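Local coordinates for Rpb7-binding protein seb1 (Schizosaccharomyces pombe 972h-, PDB 5MDT), which binds RNA polymerase II and nascent RNA to drive transcription termination, its CTD-interacting domain presumably recognising the polymerase's C-terminal repeats, at residues A[68-73]-A[132-137]; A[124-129]-A[141-146]. All blocks are in the same frame, centred on the assembly; numbering follows the deposited sequence.

In the fold
Both contacts belong to the all-helical CTD-interacting domain and involve its last two helices or the loop between them. Interaction 1 lays that loop, 132-137, against helix 59-79, and interaction 2 pairs the two helices that it connects, 119-131 and 137-150. Their centres are about 12 Å apart, and their segments alternate along the chain. Trp129 belongs to interaction 2 but reaches interaction 1 as well: its ring meets that of Phe135 edge-to-face, with CE2 of Phe135 3.5 Å from CD2 of Trp129, and Thr134 N lies 2.9 Å from Trp129 O, a probable hydrogen bond. Ile128 CG2 packs 3.5 Å from Arg71 NE.

Interaction 1. Residues A[68-73]-A[132-137]; sequences SIVRSF and ASTFPP
The loop joining helix 119-131 to helix 137-150 in this CTD-interacting domain leaves the first helix through a Schellman motif, Ser133 taking positive phi, and then packs Thr134 and Phe135 against Val70 and Arg71 on helix 59-79. Val70 presents both methyl groups to the loop. A chi1 of 70° puts CG1 between the backbone N and the carbonyl carbon and CG2 anti to the N. Together they straddle Thr134 CG2, 3.9 Å from Val70 CG1, and the far end of the Phe135 ring, whose CZ is 4.0 Å from Val70 CG2. A beta-branched residue suits the site because each methyl touches both neighbours. Thr134 uses its branches differently: CG2 sits over the centre of one face of the Phe135 ring, 4.0 Å above its plane, whereas OG1 hydrogen-bonds Gln74 and passes 3.7 Å from CG of Arg71. The Arg71 chain bends at chi3 (-67°), carrying its guanidinium back to a salt bridge with Asp67 while CD skirts CB of Ala132 at 4.4 Å. Cutting Val70 back to an alanine removes both methyls and would probably leave a gap beside Thr134 CG2 and the Phe135 ring end. Between 68-73 and 132-137 the contact is thus mainly apolar, but Gln74, just beyond, also ties down Ala132 O, combining methyl packing with polar anchors.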
ATOM      1  N   SER A  68      -2.140   0.421  -4.876  1.00 34.43           N
ATOM      2  CA  SER A  68      -2.023   1.218  -6.105  1.00 34.66           C
ATOM      3  C   SER A  68      -0.625   1.826  -6.231  1.00 36.85           C
ATOM      4  O   SER A  68      -0.009   1.754  -7.296  1.00 38.01           O
ATOM      5  CB  SER A  68      -3.076   2.314  -6.124  1.00 36.57           C
ATOM      6  OG  SER A  68      -3.015   3.040  -7.340  1.00 40.87           O
ATOM      7  N   ILE A  69      -0.104   2.353  -5.133  1.00 31.60           N
ATOM      8  CA  ILE A  69       1.228   2.965  -5.152  1.00 32.09           C
ATOM      9  C   ILE A  69       2.343   1.934  -5.419  1.00 37.11           C
ATOM     10  O   ILE A  69       3.181   2.191  -6.276  1.00 38.20           O
ATOM     11  CB  ILE A  69       1.431   3.771  -3.860  1.00 33.75           C
ATOM     12  CG1 ILE A  69       0.573   5.067  -3.925  1.00 34.50           C
ATOM     13  CG2 ILE A  69       2.932   4.120  -3.694  1.00 36.18           C
ATOM     14  CD1 ILE A  69       0.508   5.848  -2.642  1.00 35.18           C
ATOM     15  N   VAL A  70       2.342   0.773  -4.715  1.00 32.84           N
ATOM     16  CA  VAL A  70       3.394  -0.241  -4.889  1.00 34.83           C
ATOM     17  C   VAL A  70       3.407  -0.793  -6.317  1.00 39.33           C
ATOM     18  O   VAL A  70       4.476  -0.869  -6.920  1.00 39.97           O
ATOM     19  CB  VAL A  70       3.404  -1.365  -3.810  1.00 38.35           C
ATOM     20  CG1 VAL A  70       2.202  -2.314  -3.935  1.00 38.65           C
ATOM     21  CG2 VAL A  70       4.722  -2.144  -3.843  1.00 40.01           C
ATOM     22  N   ARG A  71       2.230  -1.103  -6.875  1.00 36.36           N
ATOM     23  CA  ARG A  71       2.170  -1.606  -8.255  1.00 38.92           C
ATOM     24  C   ARG A  71       2.595  -0.537  -9.285  1.00 43.55           C
ATOM     25  O   ARG A  71       3.196  -0.879 -10.302  1.00 46.35           O
ATOM     26  CB  ARG A  71       0.801  -2.188  -8.554  1.00 40.21           C
ATOM     27  CG  ARG A  71       0.589  -3.551  -7.875  1.00 42.78           C
ATOM     28  CD  ARG A  71      -0.653  -4.283  -8.370  1.00 44.93           C
ATOM     29  NE  ARG A  71      -1.875  -3.582  -7.976  1.00 46.17           N
ATOM     30  CZ  ARG A  71      -2.568  -2.760  -8.760  1.00 64.61           C
ATOM     31  NH1 ARG A  71      -2.197  -2.560 -10.020  1.00 52.96           N
ATOM     32  NH2 ARG A  71      -3.636  -2.128  -8.288  1.00 52.16           N
ATOM     33  N   SER A  72       2.344   0.751  -8.989  1.00 38.85           N
ATOM     34  CA  SER A  72       2.764   1.849  -9.869  1.00 40.42           C
ATOM     35  C   SER A  72       4.284   2.044  -9.816  1.00 43.39           C
ATOM     36  O   SER A  72       4.886   2.155 -10.871  1.00 45.91           O
ATOM     37  CB  SER A  72       2.003   3.126  -9.554  1.00 43.49           C
ATOM     38  OG  SER A  72       0.646   2.963  -9.939  1.00 47.40           O
ATOM     39  N   PHE A  73       4.921   1.945  -8.618  1.00 38.37           N
ATOM     40  CA  PHE A  73       6.388   1.990  -8.530  1.00 37.96           C
ATOM     41  C   PHE A  73       6.995   0.782  -9.247  1.00 43.34           C
ATOM     42  O   PHE A  73       8.000   0.926  -9.935  1.00 44.50           O
ATOM     43  CB  PHE A  73       6.864   1.983  -7.067  1.00 37.18           C
ATOM     44  CG  PHE A  73       6.689   3.253  -6.260  1.00 35.57           C
ATOM     45  CD1 PHE A  73       6.997   4.495  -6.808  1.00 39.92           C
ATOM     46  CD2 PHE A  73       6.358   3.196  -4.911  1.00 34.69           C
ATOM     47  CE1 PHE A  73       6.895   5.667  -6.041  1.00 39.73           C
ATOM     48  CE2 PHE A  73       6.288   4.365  -4.136  1.00 35.82           C
ATOM     49  CZ  PHE A  73       6.558   5.590  -4.704  1.00 34.37           C
ATOM     50  N   ALA A 132       0.776 -10.104 -10.465  1.00 59.82           N
ATOM     51  CA  ALA A 132       1.675  -9.049 -10.923  1.00 58.38           C
ATOM     52  C   ALA A 132       3.126  -9.298 -10.480  1.00 61.86           C
ATOM     53  O   ALA A 132       4.003  -8.515 -10.847  1.00 62.18           O
ATOM     54  CB  ALA A 132       1.185  -7.697 -10.410  1.00 55.33           C
ATOM     55  N   SER A 133       3.377 -10.384  -9.694  1.00 58.81           N
ATOM     56  CA  SER A 133       4.680 -10.744  -9.098  1.00 59.67           C
ATOM     57  C   SER A 133       5.266  -9.550  -8.277  1.00 58.86           C
ATOM     58  O   SER A 133       6.481  -9.343  -8.238  1.00 59.48           O
ATOM     59  CB  SER A 133       5.662 -11.227 -10.167  1.00 68.09           C
ATOM     60  OG  SER A 133       5.139 -12.311 -10.914  1.00 79.64           O
ATOM     61  N   THR A 134       4.377  -8.777  -7.614  1.00 51.42           N
ATOM     62  CA  THR A 134       4.718  -7.577  -6.825  1.00 47.08           C
ATOM     63  C   THR A 134       5.605  -7.919  -5.623  1.00 52.08           C
ATOM     64  O   THR A 134       6.533  -7.175  -5.303  1.00 50.28           O
ATOM     65  CB  THR A 134       3.424  -6.833  -6.418  1.00 49.94           C
ATOM     66  OG1 THR A 134       2.620  -6.620  -7.572  1.00 49.20           O
ATOM     67  CG2 THR A 134       3.689  -5.485  -5.739  1.00 45.36           C
ATOM     68  N   PHE A 135       5.301  -9.036  -4.959  1.00 51.03           N
ATOM     69  CA  PHE A 135       6.031  -9.496  -3.781  1.00 52.05           C
ATOM     70  C   PHE A 135       6.500 -10.939  -3.966  1.00 63.24           C
ATOM     71  O   PHE A 135       5.808 -11.704  -4.646  1.00 64.17           O
ATOM     72  CB  PHE A 135       5.139  -9.388  -2.529  1.00 50.84           C
ATOM     73  CG  PHE A 135       4.687  -7.981  -2.202  1.00 48.50           C
ATOM     74  CD1 PHE A 135       5.608  -6.949  -2.076  1.00 50.28           C
ATOM     75  CD2 PHE A 135       3.340  -7.688  -2.014  1.00 48.56           C
ATOM     76  CE1 PHE A 135       5.185  -5.642  -1.794  1.00 48.20           C
ATOM     77  CE2 PHE A 135       2.924  -6.388  -1.700  1.00 48.11           C
ATOM     78  CZ  PHE A 135       3.848  -5.374  -1.601  1.00 44.80           C
ATOM     79  N   PRO A 136       7.637 -11.341  -3.334  1.00 64.09           N
ATOM     80  CA  PRO A 136       8.089 -12.744  -3.437  1.00 69.50           C
ATOM     81  C   PRO A 136       7.049 -13.729  -2.870  1.00 75.63           C
ATOM     82  O   PRO A 136       6.322 -13.340  -1.950  1.00 72.57           O
ATOM     83  CB  PRO A 136       9.380 -12.758  -2.604  1.00 72.20           C
ATOM     84  CG  PRO A 136       9.828 -11.343  -2.559  1.00 73.16           C
ATOM     85  CD  PRO A 136       8.557 -10.552  -2.489  1.00 64.16           C
ATOM     86  N   PRO A 137       6.945 -14.983  -3.388  1.00 76.71           N
ATOM     87  CA  PRO A 137       5.922 -15.919  -2.870  1.00 77.69           C
ATOM     88  C   PRO A 137       5.956 -16.187  -1.365  1.00 81.68           C
ATOM     89  O   PRO A 137       4.895 -16.405  -0.777  1.00 80.17           O
ATOM     90  CB  PRO A 137       6.165 -17.199  -3.677  1.00 84.97           C
ATOM     91  CG  PRO A 137       6.852 -16.746  -4.910  1.00 90.43           C
ATOM     92  CD  PRO A 137       7.713 -15.596  -4.492  1.00 82.86           C
TER

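Interaction 2. Residues A[124-129]-A[141-146]; sequences KLCDIW and ESLRSK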
ATOM      1  N   LYS A 124      -7.832 -10.887  -1.508  1.00 50.02           N
ATOM      2  CA  LYS A 124      -7.932 -10.489  -2.919  1.00 50.63           C
ATOM      3  C   LYS A 124      -6.716  -9.660  -3.369  1.00 50.10           C
ATOM      4  O   LYS A 124      -6.280  -9.812  -4.508  1.00 50.91           O
ATOM      5  CB  LYS A 124      -9.248  -9.762  -3.218  1.00 52.90           C
ATOM      6  CG  LYS A 124     -10.425 -10.718  -3.336  1.00 68.11           C
ATOM      7  CD  LYS A 124     -11.772 -10.007  -3.340  1.00 80.04           C
ATOM      8  CE  LYS A 124     -12.862 -10.876  -3.939  1.00 94.84           C
ATOM      9  NZ  LYS A 124     -13.108 -12.123  -3.152  1.00105.02           N
ATOM     10  N   LEU A 125      -6.146  -8.820  -2.477  1.00 45.31           N
ATOM     11  CA  LEU A 125      -4.943  -8.069  -2.802  1.00 43.05           C
ATOM     12  C   LEU A 125      -3.747  -9.008  -2.988  1.00 48.28           C
ATOM     13  O   LEU A 125      -2.972  -8.816  -3.921  1.00 48.58           O
ATOM     14  CB  LEU A 125      -4.650  -6.989  -1.754  1.00 39.78           C
ATOM     15  CG  LEU A 125      -5.631  -5.809  -1.665  1.00 41.57           C
ATOM     16  CD1 LEU A 125      -5.253  -4.886  -0.502  1.00 39.47           C
ATOM     17  CD2 LEU A 125      -5.703  -5.031  -2.967  1.00 43.11           C
ATOM     18  N   CYS A 126      -3.639 -10.056  -2.157  1.00 47.85           N
ATOM     19  CA  CYS A 126      -2.574 -11.060  -2.275  1.00 51.38           C
ATOM     20  C   CYS A 126      -2.592 -11.719  -3.654  1.00 57.69           C
ATOM     21  O   CYS A 126      -1.527 -11.926  -4.234  1.00 59.07           O
ATOM     22  CB  CYS A 126      -2.675 -12.097  -1.163  1.00 54.23           C
ATOM     23  SG  CYS A 126      -2.473 -11.402   0.492  1.00 56.11           S
ATOM     24  N   ASP A 127      -3.801 -12.011  -4.180  1.00 55.10           N
ATOM     25  CA  ASP A 127      -4.001 -12.604  -5.506  1.00 57.74           C
ATOM     26  C   ASP A 127      -3.497 -11.648  -6.592  1.00 60.65           C
ATOM     27  O   ASP A 127      -2.797 -12.087  -7.507  1.00 62.82           O
ATOM     28  CB  ASP A 127      -5.492 -12.904  -5.748  1.00 60.82           C
ATOM     29  CG  ASP A 127      -6.067 -14.093  -4.995  1.00 71.94           C
ATOM     30  OD1 ASP A 127      -5.276 -14.943  -4.527  1.00 75.03           O
ATOM     31  OD2 ASP A 127      -7.308 -14.187  -4.899  1.00 77.57           O
ATOM     32  N   ILE A 128      -3.845 -10.343  -6.476  1.00 54.76           N
ATOM     33  CA  ILE A 128      -3.431  -9.285  -7.402  1.00 53.19           C
ATOM     34  C   ILE A 128      -1.898  -9.194  -7.429  1.00 55.54           C
ATOM     35  O   ILE A 128      -1.302  -9.165  -8.510  1.00 57.14           O
ATOM     36  CB  ILE A 128      -4.146  -7.936  -7.068  1.00 54.27           C
ATOM     37  CG1 ILE A 128      -5.646  -8.013  -7.469  1.00 56.63           C
ATOM     38  CG2 ILE A 128      -3.449  -6.723  -7.744  1.00 54.02           C
ATOM     39  CD1 ILE A 128      -6.551  -6.933  -6.861  1.00 61.37           C
ATOM     40  N   TRP A 129      -1.275  -9.204  -6.238  1.00 50.49           N
ATOM     41  CA  TRP A 129       0.174  -9.144  -6.051  1.00 50.63           C
ATOM     42  C   TRP A 129       0.881 -10.388  -6.591  1.00 56.92           C
ATOM     43  O   TRP A 129       1.973 -10.278  -7.139  1.00 57.99           O
ATOM     44  CB  TRP A 129       0.502  -8.916  -4.574  1.00 47.62           C
ATOM     45  CG  TRP A 129       0.018  -7.592  -4.064  1.00 44.66           C
ATOM     46  CD1 TRP A 129      -0.147  -6.446  -4.787  1.00 45.97           C
ATOM     47  CD2 TRP A 129      -0.265  -7.252  -2.702  1.00 42.81           C
ATOM     48  NE1 TRP A 129      -0.546  -5.420  -3.966  1.00 42.23           N
ATOM     49  CE2 TRP A 129      -0.614  -5.882  -2.676  1.00 43.39           C
ATOM     50  CE3 TRP A 129      -0.305  -7.988  -1.500  1.00 44.97           C
ATOM     51  CZ2 TRP A 129      -0.979  -5.223  -1.498  1.00 40.29           C
ATOM     52  CZ3 TRP A 129      -0.637  -7.323  -0.322  1.00 44.05           C
ATOM     53  CH2 TRP A 129      -0.984  -5.961  -0.332  1.00 42.22           C
ATOM     54  N   GLU A 141       2.778 -15.991   1.100  1.00 71.31           N
ATOM     55  CA  GLU A 141       2.375 -17.168   1.880  1.00 74.09           C
ATOM     56  C   GLU A 141       2.151 -16.747   3.339  1.00 75.60           C
ATOM     57  O   GLU A 141       1.118 -17.092   3.913  1.00 75.18           O
ATOM     58  CB  GLU A 141       3.430 -18.294   1.776  1.00 80.50           C
ATOM     59  CG  GLU A 141       3.037 -19.590   2.477  1.00 95.81           C
ATOM     60  CD  GLU A 141       4.157 -20.562   2.814  1.00127.73           C
ATOM     61  OE1 GLU A 141       3.944 -21.414   3.708  1.00123.10           O
ATOM     62  OE2 GLU A 141       5.238 -20.488   2.184  1.00126.35           O
ATOM     63  N   SER A 142       3.093 -15.954   3.907  1.00 70.71           N
ATOM     64  CA  SER A 142       3.013 -15.428   5.275  1.00 68.54           C
ATOM     65  C   SER A 142       1.731 -14.614   5.465  1.00 66.66           C
ATOM     66  O   SER A 142       0.990 -14.871   6.417  1.00 65.58           O
ATOM     67  CB  SER A 142       4.225 -14.558   5.601  1.00 71.75           C
ATOM     68  OG  SER A 142       5.453 -15.249   5.439  1.00 87.46           O
ATOM     69  N   LEU A 143       1.449 -13.666   4.531  1.00 59.64           N
ATOM     70  CA  LEU A 143       0.251 -12.816   4.578  1.00 55.54           C
ATOM     71  C   LEU A 143      -1.024 -13.645   4.480  1.00 58.07           C
ATOM     72  O   LEU A 143      -1.938 -13.432   5.271  1.00 55.75           O
ATOM     73  CB  LEU A 143       0.254 -11.735   3.480  1.00 52.97           C
ATOM     74  CG  LEU A 143       1.397 -10.725   3.469  1.00 55.26           C
ATOM     75  CD1 LEU A 143       1.374  -9.911   2.182  1.00 53.44           C
ATOM     76  CD2 LEU A 143       1.361  -9.805   4.696  1.00 55.01           C
ATOM     77  N   ARG A 144      -1.088 -14.588   3.522  1.00 57.99           N
ATOM     78  CA  ARG A 144      -2.256 -15.445   3.357  1.00 59.94           C
ATOM     79  C   ARG A 144      -2.538 -16.268   4.607  1.00 67.75           C
ATOM     80  O   ARG A 144      -3.685 -16.323   5.044  1.00 67.57           O
ATOM     81  CB  ARG A 144      -2.109 -16.351   2.131  1.00 64.02           C
ATOM     82  CG  ARG A 144      -2.387 -15.622   0.831  1.00 66.23           C
ATOM     83  CD  ARG A 144      -2.319 -16.602  -0.312  1.00 76.55           C
ATOM     84  NE  ARG A 144      -2.777 -16.006  -1.564  1.00 76.76           N
ATOM     85  CZ  ARG A 144      -2.028 -15.889  -2.653  1.00 85.97           C
ATOM     86  NH1 ARG A 144      -0.776 -16.331  -2.657  1.00 71.27           N
ATOM     87  NH2 ARG A 144      -2.529 -15.348  -3.753  1.00 71.68           N
ATOM     88  N   SER A 145      -1.489 -16.871   5.200  1.00 68.15           N
ATOM     89  CA  SER A 145      -1.579 -17.690   6.418  1.00 70.51           C
ATOM     90  C   SER A 145      -2.182 -16.888   7.578  1.00 70.44           C
ATOM     91  O   SER A 145      -3.105 -17.374   8.234  1.00 71.87           O
ATOM     92  CB  SER A 145      -0.203 -18.228   6.799  1.00 77.91           C
ATOM     93  OG  SER A 145      -0.205 -18.865   8.067  1.00 92.72           O
ATOM     94  N   LYS A 146      -1.689 -15.652   7.788  1.00 62.15           N
ATOM     95  CA  LYS A 146      -2.146 -14.732   8.829  1.00 58.46           C
ATOM     96  C   LYS A 146      -3.606 -14.330   8.639  1.00 58.76           C
ATOM     97  O   LYS A 146      -4.363 -14.320   9.610  1.00 58.43           O
ATOM     98  CB  LYS A 146      -1.223 -13.501   8.918  1.00 57.49           C
ATOM     99  CG  LYS A 146       0.112 -13.799   9.597  1.00 68.01           C
ATOM    100  CD  LYS A 146       1.049 -12.595   9.554  1.00 72.93           C
ATOM    101  CE  LYS A 146       2.344 -12.845  10.290  1.00 83.02           C
ATOM    102  NZ  LYS A 146       3.247 -13.762   9.545  1.00 94.43           N
TER
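Arg144 and Asp127 form a salt bridge between two nearly antiparallel helices, 119-131 and 137-150, which make a helical hairpin at the end of the CTD-interacting domain. Arg144 NH2 donates to Asp127 OD1 at 2.9 Å with an N-H...O angle of 153°, and the oxygen receives it on its anti lone pair, the one turned from OD2. The acceptor lies close to the guanidinium plane, yet the carboxylate is twisted 43° from that plane, and one oxygen alone makes the bond. Beside this charged pair, CB of Cys126 covers one face of the guanidinium, 3.9 Å from NE. The arginine gets there with its chain extended from CG to NE, long enough to reach across helix axes 10.3 Å apart in these segments. Cys126, small and weakly polar, suits the buried position beside Leu143: its SG meets Leu143 CB at 4.1 Å. Leu143 also extends CD1 to CZ3 at the six-membered end of the Trp129 indole, the two side chains crossing at about a right angle.

Further out, Glu130 makes a second salt bridge to Arg144 NH2, so two carboxylates share that nitrogen and would probably stabilise the positive charge of the guanidinium. The indole is held at its other end by a hydrogen bond from NE1 to Asp67 on helix 59-79, while Leu143 rests on Asp104 and Val107 of helix 92-113. Within its own helix, the Trp129 ring carries the carbonyl oxygen of Leu125 3.1 Å above one face, offset toward the rim.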